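Local coordinates for protein prolyl oligopeptidase (Novosphingobium capsulatum, PDB 1YR2) that probably cleaves short proline-containing peptides on the carboxyl side of proline, and more slowly of alanine, as a serine endopeptidase of the S9A family, at residues G184-V196 against D204-W216. Sequence-based numbering, arbitrary orientation.
Sequences GGSDWRTVKFVGV and DELKWVKFSGLAW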
loop_
_atom_site.group_PDB
_atom_site.type_symbol
_atom_site.label_atom_id
_atom_site.label_comp_id
_atom_site.label_asym_id
_atom_site.label_seq_id
_atom_site.Cartn_x
_atom_site.Cartn_y
_atom_site.Cartn_z
ATOM N N GLY A 184 8.093 16.826 18.172
ATOM C CA GLY A 184 8.727 15.532 18.388
ATOM C C GLY A 184 7.827 14.423 17.884
ATOM O O GLY A 184 7.247 14.501 16.780
ATOM N N GLY A 185 7.735 13.365 18.668
ATOM C CA GLY A 185 6.847 12.272 18.324
ATOM C C GLY A 185 5.630 12.223 19.230
ATOM O O GLY A 185 5.023 11.172 19.375
ATOM N N SER A 186 5.284 13.343 19.852
ATOM C CA SER A 186 4.094 13.424 20.705
ATOM C C SER A 186 2.782 13.182 19.949
ATOM O O SER A 186 2.649 13.518 18.773
ATOM C CB SER A 186 4.046 14.794 21.362
ATOM O OG SER A 186 2.957 14.860 22.237
ATOM N N ASP A 187 1.796 12.604 20.629
ATOM C CA ASP A 187 0.420 12.528 20.082
ATOM C C ASP A 187 -0.365 13.827 20.269
ATOM O O ASP A 187 -1.416 13.998 19.665
ATOM C CB ASP A 187 -0.354 11.404 20.763
ATOM C CG ASP A 187 0.127 10.031 20.369
ATOM O OD1 ASP A 187 0.494 9.819 19.181
ATOM O OD2 ASP A 187 0.112 9.096 21.196
ATOM N N TRP A 188 0.113 14.698 21.160
ATOM C CA TRP A 188 -0.513 16.006 21.369
ATOM C C TRP A 188 -0.287 16.855 20.097
ATOM O O TRP A 188 0.703 16.663 19.392
ATOM C CB TRP A 188 0.111 16.731 22.555
ATOM C CG TRP A 188 -0.201 16.141 23.944
ATOM C CD1 TRP A 188 0.706 15.633 24.863
ATOM C CD2 TRP A 188 -1.489 16.040 24.563
ATOM N NE1 TRP A 188 0.040 15.206 25.992
ATOM C CE2 TRP A 188 -1.303 15.452 25.844
ATOM C CE3 TRP A 188 -2.798 16.391 24.164
ATOM C CZ2 TRP A 188 -2.377 15.192 26.714
ATOM C CZ3 TRP A 188 -3.848 16.160 25.020
ATOM C CH2 TRP A 188 -3.634 15.566 26.303
ATOM N N ARG A 189 -1.177 17.809 19.849
ATOM C CA ARG A 189 -1.043 18.735 18.754
ATOM C C ARG A 189 -1.311 20.134 19.248
ATOM O O ARG A 189 -1.996 20.351 20.278
ATOM C CB ARG A 189 -2.037 18.399 17.672
ATOM C CG ARG A 189 -1.794 17.090 16.988
ATOM C CD ARG A 189 -0.524 17.019 16.139
ATOM N NE ARG A 189 -0.416 15.725 15.488
ATOM C CZ ARG A 189 0.187 14.668 16.015
ATOM N NH1 ARG A 189 0.722 14.717 17.214
ATOM N NH2 ARG A 189 0.221 13.541 15.352
ATOM N N THR A 190 -0.758 21.104 18.544
ATOM C CA THR A 190 -1.106 22.496 18.758
ATOM C C THR A 190 -1.765 22.914 17.466
ATOM O O THR A 190 -1.186 22.685 16.402
ATOM C CB THR A 190 0.105 23.365 18.963
ATOM O OG1 THR A 190 0.828 22.935 20.138
ATOM C CG2 THR A 190 -0.326 24.888 19.191
ATOM N N VAL A 191 -2.966 23.497 17.522
ATOM C CA VAL A 191 -3.592 24.010 16.310
ATOM C C VAL A 191 -3.319 25.489 16.181
ATOM O O VAL A 191 -3.499 26.212 17.108
ATOM C CB VAL A 191 -5.077 23.749 16.295
ATOM C CG1 VAL A 191 -5.714 24.353 15.065
ATOM C CG2 VAL A 191 -5.337 22.210 16.332
ATOM N N LYS A 192 -2.837 25.918 15.028
ATOM C CA LYS A 192 -2.440 27.311 14.770
ATOM C C LYS A 192 -3.206 27.750 13.513
ATOM O O LYS A 192 -3.825 26.944 12.815
ATOM C CB LYS A 192 -0.946 27.381 14.493
ATOM C CG LYS A 192 -0.095 27.076 15.693
ATOM C CD LYS A 192 1.376 27.223 15.417
ATOM C CE LYS A 192 2.158 26.597 16.551
ATOM N NZ LYS A 192 3.603 26.902 16.487
ATOM N N PHE A 193 -3.129 29.025 13.209
ATOM C CA PHE A 193 -3.876 29.589 12.101
ATOM C C PHE A 193 -2.964 30.585 11.354
ATOM O O PHE A 193 -2.159 31.311 11.945
ATOM C CB PHE A 193 -5.135 30.308 12.624
ATOM C CG PHE A 193 -6.097 29.436 13.409
ATOM C CD1 PHE A 193 -5.905 29.180 14.763
ATOM C CD2 PHE A 193 -7.229 28.881 12.780
ATOM C CE1 PHE A 193 -6.773 28.372 15.458
ATOM C CE2 PHE A 193 -8.126 28.119 13.470
ATOM C CZ PHE A 193 -7.926 27.842 14.800
ATOM N N VAL A 194 -3.166 30.663 10.042
ATOM C CA VAL A 194 -2.513 31.661 9.213
ATOM C C VAL A 194 -3.587 32.354 8.344
ATOM O O VAL A 194 -4.615 31.759 7.984
ATOM C CB VAL A 194 -1.411 30.978 8.378
ATOM C CG1 VAL A 194 -1.973 29.966 7.411
ATOM C CG2 VAL A 194 -0.584 31.941 7.643
ATOM N N GLY A 195 -3.392 33.648 8.103
ATOM C CA GLY A 195 -4.186 34.385 7.142
ATOM C C GLY A 195 -3.645 34.080 5.765
ATOM O O GLY A 195 -2.452 34.105 5.495
ATOM N N VAL A 196 -4.532 33.764 4.862
ATOM C CA VAL A 196 -4.097 33.249 3.595
ATOM C C VAL A 196 -3.549 34.345 2.677
ATOM O O VAL A 196 -2.541 34.124 1.988
ATOM C CB VAL A 196 -5.235 32.477 2.910
ATOM C CG1 VAL A 196 -4.862 32.092 1.527
ATOM C CG2 VAL A 196 -5.591 31.205 3.724
ATOM N N ASP A 204 -4.094 32.999 17.545
ATOM C CA ASP A 204 -4.838 31.870 18.169
ATOM C C ASP A 204 -4.019 30.615 18.122
ATOM O O ASP A 204 -3.408 30.283 17.061
ATOM C CB ASP A 204 -6.147 31.540 17.437
ATOM C CG ASP A 204 -7.067 32.740 17.261
ATOM O OD1 ASP A 204 -6.616 33.808 16.715
ATOM O OD2 ASP A 204 -8.268 32.680 17.617
ATOM N N GLU A 205 -3.972 29.934 19.265
ATOM C CA GLU A 205 -3.388 28.624 19.334
ATOM C C GLU A 205 -4.237 27.790 20.245
ATOM O O GLU A 205 -4.699 28.257 21.325
ATOM C CB GLU A 205 -1.951 28.629 19.835
ATOM C CG GLU A 205 -0.944 29.455 19.046
ATOM C CD GLU A 205 0.481 29.132 19.461
ATOM O OE1 GLU A 205 0.669 28.518 20.534
ATOM O OE2 GLU A 205 1.409 29.477 18.711
ATOM N N LEU A 206 -4.441 26.542 19.845
ATOM C CA LEU A 206 -5.250 25.622 20.615
ATOM C C LEU A 206 -4.305 24.549 21.123
ATOM O O LEU A 206 -3.564 23.922 20.324
ATOM C CB LEU A 206 -6.374 24.996 19.768
ATOM C CG LEU A 206 -7.350 25.985 19.097
ATOM C CD1 LEU A 206 -8.300 25.229 18.250
ATOM C CD2 LEU A 206 -8.145 26.804 20.078
ATOM N N LYS A 207 -4.329 24.341 22.446
ATOM C CA LYS A 207 -3.510 23.337 23.108
ATOM C C LYS A 207 -4.385 22.162 23.550
ATOM O O LYS A 207 -5.616 22.246 23.592
ATOM C CB LYS A 207 -2.743 23.954 24.318
ATOM C CG LYS A 207 -1.717 25.033 23.953
ATOM C CD LYS A 207 -0.658 24.470 23.029
ATOM C CE LYS A 207 0.586 25.366 22.874
ATOM N NZ LYS A 207 1.664 24.561 22.204
ATOM N N TRP A 208 -3.706 21.044 23.795
ATOM C CA TRP A 208 -4.273 19.772 24.276
ATOM C C TRP A 208 -5.165 19.095 23.275
ATOM O O TRP A 208 -6.062 18.323 23.614
ATOM C CB TRP A 208 -4.956 19.931 25.630
ATOM C CG TRP A 208 -4.108 20.712 26.545
ATOM C CD1 TRP A 208 -4.347 21.982 26.999
ATOM C CD2 TRP A 208 -2.830 20.332 27.055
ATOM N NE1 TRP A 208 -3.311 22.395 27.800
ATOM C CE2 TRP A 208 -2.363 21.404 27.856
ATOM C CE3 TRP A 208 -2.038 19.174 26.946
ATOM C CZ2 TRP A 208 -1.129 21.369 28.521
ATOM C CZ3 TRP A 208 -0.805 19.128 27.612
ATOM C CH2 TRP A 208 -0.366 20.222 28.394
ATOM N N VAL A 209 -4.888 19.367 22.009
ATOM C CA VAL A 209 -5.623 18.752 20.918
ATOM C C VAL A 209 -4.942 17.406 20.714
ATOM O O VAL A 209 -3.713 17.303 20.794
ATOM C CB VAL A 209 -5.475 19.613 19.687
ATOM C CG1 VAL A 209 -6.046 18.939 18.477
ATOM C CG2 VAL A 209 -6.108 20.987 19.917
ATOM N N LYS A 210 -5.726 16.379 20.496
ATOM C CA LYS A 210 -5.159 15.071 20.272
ATOM C C LYS A 210 -6.143 14.182 19.594
ATOM O O LYS A 210 -7.335 14.193 19.934
ATOM C CB LYS A 210 -4.673 14.444 21.592
ATOM C CG LYS A 210 -4.166 12.992 21.433
ATOM C CD LYS A 210 -3.455 12.405 22.658
ATOM C CE LYS A 210 -4.179 12.514 23.943
ATOM N NZ LYS A 210 -3.344 11.893 25.050
ATOM N N PHE A 211 -5.669 13.402 18.624
ATOM C CA PHE A 211 -6.575 12.509 17.880
ATOM C C PHE A 211 -7.826 13.230 17.372
ATOM O O PHE A 211 -8.951 12.748 17.555
ATOM C CB PHE A 211 -6.983 11.279 18.735
ATOM C CG PHE A 211 -5.815 10.473 19.227
ATOM C CD1 PHE A 211 -4.729 10.244 18.403
ATOM C CD2 PHE A 211 -5.842 9.907 20.505
ATOM C CE1 PHE A 211 -3.622 9.525 18.894
ATOM C CE2 PHE A 211 -4.780 9.185 20.986
ATOM C CZ PHE A 211 -3.649 9.006 20.167
ATOM N N SER A 212 -7.603 14.350 16.686
ATOM C CA SER A 212 -8.650 15.278 16.267
ATOM C C SER A 212 -8.723 15.492 14.764
ATOM O O SER A 212 -7.712 15.386 14.071
ATOM C CB SER A 212 -8.288 16.600 16.893
ATOM O OG SER A 212 -9.278 17.587 16.712
ATOM N N GLY A 213 -9.894 15.838 14.287
ATOM C CA GLY A 213 -10.063 16.528 13.028
ATOM C C GLY A 213 -9.845 18.015 13.131
ATOM O O GLY A 213 -9.502 18.558 14.190
ATOM N N LEU A 214 -10.025 18.686 12.004
ATOM C CA LEU A 214 -10.057 20.124 11.959
ATOM C C LEU A 214 -11.263 20.343 11.084
ATOM O O LEU A 214 -11.304 19.862 9.942
ATOM C CB LEU A 214 -8.826 20.682 11.261
ATOM C CG LEU A 214 -7.484 20.435 11.898
ATOM C CD1 LEU A 214 -6.398 20.952 10.988
ATOM C CD2 LEU A 214 -7.409 21.051 13.280
ATOM N N ALA A 215 -12.271 21.010 11.597
ATOM C CA ALA A 215 -13.468 21.231 10.782
ATOM C C ALA A 215 -13.987 22.617 11.001
ATOM O O ALA A 215 -14.399 22.972 12.111
ATOM C CB ALA A 215 -14.550 20.236 11.121
ATOM N N TRP A 216 -14.044 23.405 9.925
ATOM C CA TRP A 216 -14.507 24.774 10.047
ATOM C C TRP A 216 -16.035 24.804 10.128
ATOM O O TRP A 216 -16.728 24.063 9.425
ATOM C CB TRP A 216 -14.047 25.592 8.831
ATOM C CG TRP A 216 -12.596 25.976 8.877
ATOM C CD1 TRP A 216 -11.534 25.262 8.394
ATOM C CD2 TRP A 216 -12.039 27.152 9.469
ATOM N NE1 TRP A 216 -10.363 25.940 8.606
ATOM C CE2 TRP A 216 -10.638 27.095 9.289
ATOM C CE3 TRP A 216 -12.589 28.269 10.094
ATOM C CZ2 TRP A 216 -9.782 28.088 9.743
ATOM C CZ3 TRP A 216 -11.767 29.248 10.541
ATOM C CH2 TRP A 216 -10.358 29.172 10.338
HETATM O O HOH W 1 -3.011 13.574 17.518
HETATM O O HOH W 2 -0.744 20.739 22.934
HETATM O O HOH W 3 -1.651 30.628 15.010
#
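Val191 and Leu206 form an antiparallel hydrogen-bonded pair: Val191 N gives to Leu206 O (2.9 Å), and Leu206 N returns a bond to Val191 O. Further along, Arg189 N reaches Val209 O at 2.8 Å, one residue out of step, so a beta bulge interrupts the second strand. There a water spans the widened gap, donating to Arg189 O and accepting from Trp208 N.

Next to the bulge, the Trp208 side chain meets the indole of Trp188 edge-to-face, with CE3 of Trp208 over the CD2-CE2 bond shared by the two rings of Trp188, planes at 85°. On the opposite face lies Lys210, bent at chi3 (51°) so that CE and NZ both sit over the six-membered ring; NZ makes a cation-pi contact 4.0 Å from its centroid and also bonds Asn240. An alanine in place of Trp188 would probably leave the Trp208 edge and the Lys210 ammonium without the ring between them.

Among the other polar contacts, Lys207 NZ donates to Thr190 OG1 (2.8 Å), while Lys192 and Glu205 run side by side, NZ to OE2 4.0 Å, too far for a salt bridge.

On the other face, Val191 CG2 touches Val209 CG2 and Leu214 CD2, each at 3.9 Å, and Phe193 meets Trp216 obliquely.

On its other side strand 188-195 pairs antiparallel with strand 176-183, and 204-210 closes this four-stranded antiparallel blade of the beta-propeller. Leu206 and Val209 pack on Tyr224 of strand 221-226 in the next blade, which the chain enters at 215-216.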